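Threonine synthase (Brucella melitensis bv. 1, PDB 4F4F) probably catalyses the pyridoxal-phosphate-dependent conversion of O-phospho-L-homoserine and water to L-threonine and phosphate, the last step of threonine biosynthesis. Local coordinates at residues 137-141 and 464-468; 154-160 and 185-190; 209-215 and 458-463. All blocks are in the same frame, centred on the assembly; numbering follows the deposited sequence.

Overall arrangement
All three contacts gather round the five-stranded parallel sheet. Contacts 1 and 3 share helix 455-465, their centres 11 Å apart, and meet where Thr-140 CG2 packs on Val-462 CG1 at 3.7 Å. Contact 2, centred 13 Å from contact 1, joins it through Arg-467, which packs against Asn-189, and through Ile-141 against Phe-157. Contacts 2 and 3 do not touch; their nearest atoms are about 6 Å apart. Along the chain both are nested inside the long loop that contact 1 closes. Contact 2 lies nearest the cofactor, the side chain of Glu-155 being about 14 Å from the bound pyridoxal phosphate; contacts 1 and 3 lie away from the annotated sites.

Contact 1 (137-141 and 464-468); sequences ERATI and HHSRA
Arg-138 and Ala-468 bring the two backbones closest, CA to CA 5.3 Å, where the entry to strand 139-144 meets the C-terminal tail. The chain leaves the helix at Ser-466 and ends two residues later. Thr-140 and Ser-466 join by their hydroxyls: Ser-466 OG donates to Thr-140 OG1 over 2.6 Å. Ser-466 OG stands anti to the backbone N (chi1 -174°), beside its carbonyl carbon, and there it also accepts from Ala-468 N at 3.1 Å. Thr-140 OG1 has a further partner in Leu-219 O, at the end of helix 213-219, which continues the row of bonds from Ala-468 N through the two hydroxyls. Ala-468 CB lies 3.2 Å from Thr-140 OG1. Beside this pair, Arg-138 bends at chi3 and passes across Arg-467, its NE 3.5 Å from Arg-467 O. The guanidinium planes are 65° apart, and Arg-138 NH2 sits over one face of the Arg-467 group, 3.1 Å from its NH2. This is a meeting of two donors, not a bond. Acceptors of the neighbouring strand and its leading loop probably offset the like charges: Arg-138 NH2 bonds to Asp-161 O, while Arg-467 pairs with Asp-164 and bonds to Thr-163 O. The tail thus closes with an ST turn at Ser-466, laid over the starts of adjacent parallel strands 139-144 and 163-170.

Contact 2 (154-160 and 185-190); sequences IEAFGGR and SGFSNV
Asn-189 takes the first torsion that puts CG between its backbone N and carbonyl carbon (chi1 73°), and this turns its amide onto the end of helix 148-157. Phe-187 instead sets CG beside its own N (chi1 -68°), which lays the ring flat on the glycines that follow the helix. The amide grips the type II turn from Phe-157 to Arg-160 at two points. Asn-189 ND2 donates to Phe-157 O at 2.9 Å with an almost straight bond (170°), and Gly-159 N donates to Asn-189 OD1 at 2.8 Å. Phe-157 O is therefore held twice, since Arg-160 N, closing the turn, reaches it from the opposite face of its carbonyl plane. Asn-189 ND2 also bonds to Thr-163 O, so one side chain ties the turn to strand 163-170.

Over the Phe-187 ring, Gly-158 C lies above the centre and Gly-159 N nearer the rim; Gly-158 CA comes to 3.4 Å from Phe-187 CD2. Neither glycine has a side chain to lift the ring off this peptide. The other ring face meets Ser-185 O, and Ser-185 OG accepts from Phe-187 N in an ST turn. Ile-154 and Val-190 cross at about a right angle, CG2 to CG1 3.7 Å, while Val-190 CG2 reaches Gly-158 CA at 3.6 Å. Ile-154 CG2 also touches Ser-185 CB.

The two ends of the Asn-189 amide are thus told apart by their partners: the nitrogen serves two carbonyls, Phe-157 O and Thr-163 O, and the oxygen takes an N-H. That pattern fixes which way round the amide sits and ties the end of helix 148-157 to the loop before strand 190-196.

Contact 3 (209-215 and 458-463); sequences MFNDLEF and VEEYVR
Phe-215 and Glu-459 form the centre of this interface, the ring lying flat against the acidic side chain. Phe-215 CG is anti to the backbone N (chi1 179°), which sends the ring across to helix 455-465. Glu-459, extended beyond CG, lies over one face: its CG sits 3.7 Å from the ring centroid and 16° off the normal, a CH-pi contact, and its carboxylate is within 6° of parallel to the ring. Farther along, Phe-215 CZ meets Val-462 CG1 at 3.8 Å, so the ring's far end abuts the valine branch.

Met-209 runs past Glu-459 in the opposite direction, CG to CG 3.9 Å. Its bent end faces the gap between Val-458 and Val-462, with CE on Val-458 CG1 at 3.7 Å and SD more loosely against Val-462 CG2. Glu-459 is the bump, filling the corner between the Phe-215 ring and Met-209, with Asp-212 at its end; the thioether in turn lies against the two valines.

At the outer margin, Arg-463 NH2 meets the ring edge at 3.6 Å from Phe-215 CD1, and a long salt bridge joins it to Glu-214 OE1. Asp-212, the N-cap of helix 213-219, accepts from Phe-215 N through OD1. Its OD2 is 2.9 Å from Glu-459 OE2, two acceptors so close that a shared proton, or a raised pKa on one acid, is plausible.

The break between helices 199-211 and 213-219 therefore rests on helix 455-465, and the parallel sheet backs both: Met-209 and Phe-215 touch Leu-221, Met-209 also Val-142, Val-458 reaches Leu-168 and Ile-195, and Val-462 lies on Phe-166.

Contact 1 (137-141 and 464-468)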
loop_
_atom_site.group_PDB
_atom_site.type_symbol
_atom_site.label_atom_id
_atom_site.label_comp_id
_atom_site.label_asym_id
_atom_site.label_seq_id
_atom_site.Cartn_x
_atom_site.Cartn_y
_atom_site.Cartn_z
ATOM N N GLU A 137 -0.334 -15.446 -21.409
ATOM C CA GLU A 137 -0.552 -14.021 -21.639
ATOM C C GLU A 137 0.635 -13.225 -21.164
ATOM O O GLU A 137 1.526 -13.729 -20.440
ATOM C CB GLU A 137 -1.793 -13.534 -20.886
ATOM C CG GLU A 137 -3.096 -13.931 -21.555
ATOM C CD GLU A 137 -4.290 -13.615 -20.692
ATOM O OE1 GLU A 137 -4.149 -12.781 -19.789
ATOM O OE2 GLU A 137 -5.362 -14.210 -20.906
ATOM N N ARG A 138 0.626 -11.965 -21.574
ATOM C CA ARG A 138 1.587 -10.983 -21.135
ATOM C C ARG A 138 0.774 -9.766 -20.728
ATOM O O ARG A 138 -0.436 -9.710 -20.980
ATOM C CB ARG A 138 2.557 -10.630 -22.271
ATOM C CG ARG A 138 3.240 -11.851 -22.896
ATOM C CD ARG A 138 4.373 -11.473 -23.833
ATOM N NE ARG A 138 5.238 -10.554 -23.114
ATOM C CZ ARG A 138 6.274 -10.909 -22.359
ATOM N NH1 ARG A 138 6.639 -12.183 -22.247
ATOM N NH2 ARG A 138 6.951 -9.969 -21.714
ATOM N N ALA A 139 1.423 -8.819 -20.071
ATOM C CA ALA A 139 0.756 -7.551 -19.718
ATOM C C ALA A 139 1.699 -6.367 -19.890
ATOM O O ALA A 139 2.911 -6.502 -19.737
ATOM C CB ALA A 139 0.221 -7.586 -18.298
ATOM N N THR A 140 1.115 -5.198 -20.155
ATOM C CA THR A 140 1.831 -3.939 -20.222
ATOM C C THR A 140 1.328 -3.140 -19.008
ATOM O O THR A 140 0.172 -2.726 -18.967
ATOM C CB THR A 140 1.530 -3.211 -21.551
ATOM O OG1 THR A 140 1.906 -4.049 -22.661
ATOM C CG2 THR A 140 2.274 -1.875 -21.620
ATOM N N ILE A 141 2.179 -3.006 -17.998
ATOM C CA ILE A 141 1.842 -2.254 -16.766
ATOM C C ILE A 141 2.074 -0.783 -17.021
ATOM O O ILE A 141 3.157 -0.399 -17.468
ATOM C CB ILE A 141 2.707 -2.681 -15.560
ATOM C CG1 ILE A 141 2.701 -4.232 -15.396
ATOM C CG2 ILE A 141 2.248 -1.939 -14.286
ATOM C CD1 ILE A 141 1.390 -4.813 -14.944
ATOM N N HIS A 464 5.643 0.576 -29.337
ATOM C CA HIS A 464 6.952 0.192 -29.872
ATOM C C HIS A 464 7.786 -0.661 -28.936
ATOM O O HIS A 464 8.487 -1.564 -29.391
ATOM C CB HIS A 464 7.751 1.422 -30.315
ATOM C CG HIS A 464 9.051 1.078 -30.994
ATOM N ND1 HIS A 464 10.236 1.086 -30.341
ATOM C CD2 HIS A 464 9.322 0.646 -32.298
ATOM C CE1 HIS A 464 11.223 0.706 -31.193
ATOM N NE2 HIS A 464 10.661 0.437 -32.386
ATOM N N HIS A 465 7.683 -0.430 -27.629
ATOM C CA HIS A 465 8.591 -1.052 -26.678
ATOM C C HIS A 465 8.017 -2.242 -25.917
ATOM O O HIS A 465 8.778 -3.120 -25.500
ATOM C CB HIS A 465 9.122 0.012 -25.717
ATOM C CG HIS A 465 10.090 0.965 -26.361
ATOM N ND1 HIS A 465 11.404 0.682 -26.488
ATOM C CD2 HIS A 465 9.897 2.213 -26.955
ATOM C CE1 HIS A 465 12.031 1.705 -27.117
ATOM N NE2 HIS A 465 11.109 2.639 -27.408
ATOM N N SER A 466 6.699 -2.301 -25.729
ATOM C CA SER A 466 6.091 -3.456 -25.057
ATOM C C SER A 466 6.260 -4.744 -25.871
ATOM O O SER A 466 6.146 -4.726 -27.085
ATOM C CB SER A 466 4.595 -3.252 -24.790
ATOM O OG SER A 466 4.113 -4.348 -24.002
ATOM N N ARG A 467 6.512 -5.852 -25.184
ATOM C CA ARG A 467 6.560 -7.176 -25.820
ATOM C C ARG A 467 5.196 -7.854 -25.825
ATOM O O ARG A 467 5.070 -8.980 -26.266
ATOM C CB ARG A 467 7.573 -8.067 -25.101
ATOM C CG ARG A 467 9.000 -7.555 -25.152
ATOM C CD ARG A 467 9.902 -8.302 -24.186
ATOM N NE ARG A 467 9.501 -8.123 -22.784
ATOM C CZ ARG A 467 9.941 -8.870 -21.777
ATOM N NH1 ARG A 467 10.763 -9.883 -22.023
ATOM N NH2 ARG A 467 9.516 -8.657 -20.530
ATOM N N ALA A 468 4.186 -7.163 -25.313
ATOM C CA ALA A 468 2.841 -7.709 -25.146
ATOM C C ALA A 468 2.094 -7.910 -26.449
ATOM O O ALA A 468 1.131 -8.655 -26.489
ATOM C CB ALA A 468 2.016 -6.809 -24.249
ATOM O OXT ALA A 468 2.383 -7.299 -27.470
#

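Contact 2 (154-160 and 185-190)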
loop_
_atom_site.group_PDB
_atom_site.type_symbol
_atom_site.label_atom_id
_atom_site.label_comp_id
_atom_site.label_asym_id
_atom_site.label_seq_id
_atom_site.Cartn_x
_atom_site.Cartn_y
_atom_site.Cartn_z
ATOM N N ILE A 154 8.542 -0.228 -10.229
ATOM C CA ILE A 154 9.645 -0.587 -11.118
ATOM C C ILE A 154 10.600 -1.606 -10.505
ATOM O O ILE A 154 11.064 -2.544 -11.184
ATOM C CB ILE A 154 10.377 0.675 -11.557
ATOM C CG1 ILE A 154 9.637 1.290 -12.745
ATOM C CG2 ILE A 154 11.840 0.397 -11.908
ATOM C CD1 ILE A 154 10.071 2.717 -13.029
ATOM N N GLU A 155 10.871 -1.471 -9.212
ATOM C CA GLU A 155 11.683 -2.472 -8.525
ATOM C C GLU A 155 11.013 -3.834 -8.354
ATOM O O GLU A 155 11.705 -4.838 -8.183
ATOM C CB GLU A 155 12.192 -1.960 -7.168
ATOM C CG GLU A 155 13.420 -1.087 -7.297
ATOM C CD GLU A 155 14.659 -1.858 -7.774
ATOM O OE1 GLU A 155 14.921 -2.983 -7.329
ATOM O OE2 GLU A 155 15.386 -1.327 -8.594
ATOM N N ALA A 156 9.680 -3.864 -8.377
ATOM C CA ALA A 156 8.922 -5.110 -8.274
ATOM C C ALA A 156 8.776 -5.799 -9.637
ATOM O O ALA A 156 8.959 -7.004 -9.746
ATOM C CB ALA A 156 7.544 -4.842 -7.673
ATOM N N PHE A 157 8.505 -5.009 -10.687
ATOM C CA PHE A 157 8.208 -5.572 -12.020
ATOM C C PHE A 157 9.432 -5.690 -12.912
ATOM O O PHE A 157 9.414 -6.456 -13.868
ATOM C CB PHE A 157 7.120 -4.776 -12.730
ATOM C CG PHE A 157 5.741 -5.070 -12.219
ATOM C CD1 PHE A 157 5.038 -6.158 -12.693
ATOM C CD2 PHE A 157 5.140 -4.245 -11.279
ATOM C CE1 PHE A 157 3.759 -6.435 -12.255
ATOM C CE2 PHE A 157 3.850 -4.509 -10.847
ATOM C CZ PHE A 157 3.158 -5.596 -11.339
ATOM N N GLY A 158 10.488 -4.959 -12.567
ATOM C CA GLY A 158 11.781 -5.069 -13.224
ATOM C C GLY A 158 12.225 -6.531 -13.255
ATOM O O GLY A 158 12.352 -7.225 -12.227
ATOM N N GLY A 159 12.422 -7.043 -14.450
ATOM C CA GLY A 159 12.972 -8.377 -14.563
ATOM C C GLY A 159 11.959 -9.472 -14.464
ATOM O O GLY A 159 12.351 -10.629 -14.508
ATOM N N ARG A 160 10.664 -9.154 -14.378
ATOM C CA ARG A 160 9.658 -10.187 -14.488
ATOM C C ARG A 160 9.635 -10.659 -15.968
ATOM O O ARG A 160 10.054 -9.916 -16.886
ATOM C CB ARG A 160 8.273 -9.717 -13.996
ATOM C CG ARG A 160 8.214 -9.176 -12.560
ATOM C CD ARG A 160 8.271 -10.232 -11.468
ATOM N NE ARG A 160 9.574 -10.902 -11.385
ATOM C CZ ARG A 160 10.640 -10.431 -10.741
ATOM N NH1 ARG A 160 11.752 -11.152 -10.737
ATOM N NH2 ARG A 160 10.619 -9.255 -10.078
ATOM N N SER A 185 17.414 1.196 -12.537
ATOM C CA SER A 185 17.157 -0.184 -12.094
ATOM C C SER A 185 17.889 -1.164 -12.969
ATOM O O SER A 185 18.078 -2.335 -12.602
ATOM C CB SER A 185 15.678 -0.490 -12.196
ATOM O OG SER A 185 15.323 -0.741 -13.538
ATOM N N GLY A 186 18.216 -0.735 -14.174
ATOM C CA GLY A 186 18.993 -1.556 -15.087
ATOM C C GLY A 186 18.216 -2.640 -15.816
ATOM O O GLY A 186 18.799 -3.381 -16.596
ATOM N N PHE A 187 16.907 -2.746 -15.577
ATOM C CA PHE A 187 16.129 -3.816 -16.194
ATOM C C PHE A 187 15.643 -3.438 -17.582
ATOM O O PHE A 187 15.174 -2.324 -17.789
ATOM C CB PHE A 187 14.926 -4.148 -15.318
ATOM C CG PHE A 187 15.284 -4.779 -14.008
ATOM C CD1 PHE A 187 15.871 -6.030 -13.970
ATOM C CD2 PHE A 187 14.980 -4.139 -12.807
ATOM C CE1 PHE A 187 16.165 -6.640 -12.759
ATOM C CE2 PHE A 187 15.291 -4.738 -11.578
ATOM C CZ PHE A 187 15.885 -5.992 -11.565
ATOM N N SER A 188 15.691 -4.391 -18.509
ATOM C CA SER A 188 15.319 -4.146 -19.913
ATOM C C SER A 188 13.799 -4.006 -20.144
ATOM O O SER A 188 13.372 -3.402 -21.124
ATOM C CB SER A 188 15.883 -5.262 -20.799
ATOM O OG SER A 188 15.363 -6.516 -20.372
ATOM N N ASN A 189 12.976 -4.495 -19.217
ATOM C CA ASN A 189 11.524 -4.395 -19.348
ATOM C C ASN A 189 10.912 -3.223 -18.608
ATOM O O ASN A 189 9.691 -3.199 -18.417
ATOM C CB ASN A 189 10.837 -5.699 -18.895
ATOM C CG ASN A 189 10.869 -5.886 -17.390
ATOM O OD1 ASN A 189 11.894 -5.600 -16.759
ATOM N ND2 ASN A 189 9.734 -6.350 -16.796
ATOM N N VAL A 190 11.760 -2.290 -18.186
ATOM C CA VAL A 190 11.381 -1.105 -17.460
ATOM C C VAL A 190 11.591 0.110 -18.365
ATOM O O VAL A 190 12.638 0.234 -19.011
ATOM C CB VAL A 190 12.208 -0.923 -16.179
ATOM C CG1 VAL A 190 11.992 0.501 -15.617
ATOM C CG2 VAL A 190 11.836 -1.990 -15.155
#

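Contact 3 (209-215 and 458-463)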
loop_
_atom_site.group_PDB
_atom_site.type_symbol
_atom_site.label_atom_id
_atom_site.label_comp_id
_atom_site.label_asym_id
_atom_site.label_seq_id
_atom_site.Cartn_x
_atom_site.Cartn_y
_atom_site.Cartn_z
ATOM N N MET A 209 -4.966 6.482 -21.831
ATOM C CA MET A 209 -4.633 5.162 -22.358
ATOM C C MET A 209 -5.674 4.147 -21.919
ATOM O O MET A 209 -6.098 3.317 -22.725
ATOM C CB MET A 209 -3.239 4.707 -21.898
ATOM C CG MET A 209 -2.105 5.440 -22.627
ATOM S SD MET A 209 -0.427 4.908 -22.197
ATOM C CE MET A 209 -0.140 5.915 -20.751
ATOM N N PHE A 210 -6.088 4.212 -20.651
ATOM C CA PHE A 210 -7.088 3.255 -20.157
ATOM C C PHE A 210 -8.471 3.420 -20.771
ATOM O O PHE A 210 -9.210 2.447 -20.863
ATOM C CB PHE A 210 -7.138 3.199 -18.630
ATOM C CG PHE A 210 -6.065 2.332 -18.059
ATOM C CD1 PHE A 210 -6.191 0.954 -18.086
ATOM C CD2 PHE A 210 -4.910 2.878 -17.576
ATOM C CE1 PHE A 210 -5.178 0.143 -17.599
ATOM C CE2 PHE A 210 -3.888 2.081 -17.086
ATOM C CZ PHE A 210 -4.020 0.709 -17.097
ATOM N N ASN A 211 -8.791 4.629 -21.226
ATOM C CA ASN A 211 -10.032 4.897 -21.950
ATOM C C ASN A 211 -9.997 4.464 -23.402
ATOM O O ASN A 211 -11.023 4.386 -24.048
ATOM C CB ASN A 211 -10.349 6.387 -21.906
ATOM C CG ASN A 211 -10.734 6.849 -20.522
ATOM O OD1 ASN A 211 -11.231 6.070 -19.713
ATOM N ND2 ASN A 211 -10.500 8.123 -20.240
ATOM N N ASP A 212 -8.805 4.258 -23.937
ATOM C CA ASP A 212 -8.656 3.842 -25.308
ATOM C C ASP A 212 -8.714 2.312 -25.297
ATOM O O ASP A 212 -7.714 1.622 -25.033
ATOM C CB ASP A 212 -7.346 4.378 -25.873
ATOM C CG ASP A 212 -7.176 4.073 -27.325
ATOM O OD1 ASP A 212 -7.908 3.203 -27.855
ATOM O OD2 ASP A 212 -6.271 4.662 -27.916
ATOM N N LEU A 213 -9.905 1.782 -25.560
ATOM C CA LEU A 213 -10.147 0.359 -25.368
ATOM C C LEU A 213 -9.390 -0.515 -26.375
ATOM O O LEU A 213 -8.878 -1.574 -25.996
ATOM C CB LEU A 213 -11.646 0.065 -25.326
ATOM C CG LEU A 213 -12.362 0.746 -24.150
ATOM C CD1 LEU A 213 -13.820 0.323 -24.116
ATOM C CD2 LEU A 213 -11.674 0.435 -22.819
ATOM N N GLU A 214 -9.261 -0.055 -27.615
ATOM C CA GLU A 214 -8.469 -0.774 -28.625
ATOM C C GLU A 214 -7.000 -0.883 -28.187
ATOM O O GLU A 214 -6.354 -1.943 -28.297
ATOM C CB GLU A 214 -8.576 -0.057 -29.982
ATOM C CG GLU A 214 -7.819 -0.710 -31.153
ATOM C CD GLU A 214 -6.347 -0.271 -31.285
ATOM O OE1 GLU A 214 -5.990 0.882 -30.926
ATOM O OE2 GLU A 214 -5.524 -1.094 -31.753
ATOM N N PHE A 215 -6.480 0.233 -27.701
ATOM C CA PHE A 215 -5.103 0.300 -27.222
ATOM C C PHE A 215 -4.883 -0.656 -26.051
ATOM O O PHE A 215 -3.930 -1.424 -26.054
ATOM C CB PHE A 215 -4.762 1.734 -26.824
ATOM C CG PHE A 215 -3.371 1.901 -26.305
ATOM C CD1 PHE A 215 -2.296 1.976 -27.178
ATOM C CD2 PHE A 215 -3.134 1.985 -24.954
ATOM C CE1 PHE A 215 -1.008 2.118 -26.706
ATOM C CE2 PHE A 215 -1.839 2.147 -24.469
ATOM C CZ PHE A 215 -0.779 2.197 -25.342
ATOM N N VAL A 458 2.885 9.088 -26.297
ATOM C CA VAL A 458 3.087 8.100 -25.236
ATOM C C VAL A 458 2.606 6.719 -25.730
ATOM O O VAL A 458 3.297 5.712 -25.531
ATOM C CB VAL A 458 2.405 8.516 -23.909
ATOM C CG1 VAL A 458 2.526 7.409 -22.875
ATOM C CG2 VAL A 458 3.013 9.806 -23.360
ATOM N N GLU A 459 1.465 6.675 -26.429
ATOM C CA GLU A 459 0.944 5.371 -26.853
ATOM C C GLU A 459 1.904 4.748 -27.849
ATOM O O GLU A 459 2.133 3.547 -27.802
ATOM C CB GLU A 459 -0.447 5.474 -27.488
ATOM C CG GLU A 459 -1.569 5.635 -26.479
ATOM C CD GLU A 459 -2.948 5.626 -27.118
ATOM O OE1 GLU A 459 -3.018 5.627 -28.359
ATOM O OE2 GLU A 459 -3.966 5.596 -26.389
ATOM N N GLU A 460 2.454 5.560 -28.756
ATOM C CA GLU A 460 3.418 5.055 -29.759
ATOM C C GLU A 460 4.673 4.492 -29.067
ATOM O O GLU A 460 5.209 3.451 -29.458
ATOM C CB GLU A 460 3.803 6.139 -30.815
ATOM N N TYR A 461 5.153 5.184 -28.048
ATOM C CA TYR A 461 6.329 4.688 -27.312
ATOM C C TYR A 461 5.993 3.344 -26.680
ATOM O O TYR A 461 6.744 2.377 -26.814
ATOM C CB TYR A 461 6.859 5.701 -26.256
ATOM C CG TYR A 461 8.090 5.173 -25.555
ATOM C CD1 TYR A 461 7.969 4.216 -24.547
ATOM C CD2 TYR A 461 9.388 5.583 -25.923
ATOM C CE1 TYR A 461 9.085 3.664 -23.939
ATOM C CE2 TYR A 461 10.513 5.051 -25.283
ATOM C CZ TYR A 461 10.353 4.090 -24.302
ATOM O OH TYR A 461 11.429 3.512 -23.638
ATOM N N VAL A 462 4.840 3.259 -26.039
ATOM C CA VAL A 462 4.467 2.019 -25.373
ATOM C C VAL A 462 4.292 0.875 -26.382
ATOM O O VAL A 462 4.785 -0.224 -26.163
ATOM C CB VAL A 462 3.178 2.194 -24.537
ATOM C CG1 VAL A 462 2.611 0.834 -24.135
ATOM C CG2 VAL A 462 3.447 3.067 -23.320
ATOM N N ARG A 463 3.603 1.168 -27.488
ATOM C CA ARG A 463 3.360 0.204 -28.555
ATOM C C ARG A 463 4.685 -0.319 -29.104
ATOM O O ARG A 463 4.853 -1.519 -29.275
ATOM C CB ARG A 463 2.503 0.875 -29.635
ATOM C CG ARG A 463 2.107 0.029 -30.829
ATOM C CD ARG A 463 1.248 0.850 -31.811
ATOM N NE ARG A 463 -0.168 0.789 -31.431
ATOM C CZ ARG A 463 -0.946 1.813 -31.067
ATOM N NH1 ARG A 463 -0.504 3.059 -31.054
ATOM N NH2 ARG A 463 -2.214 1.565 -30.731
#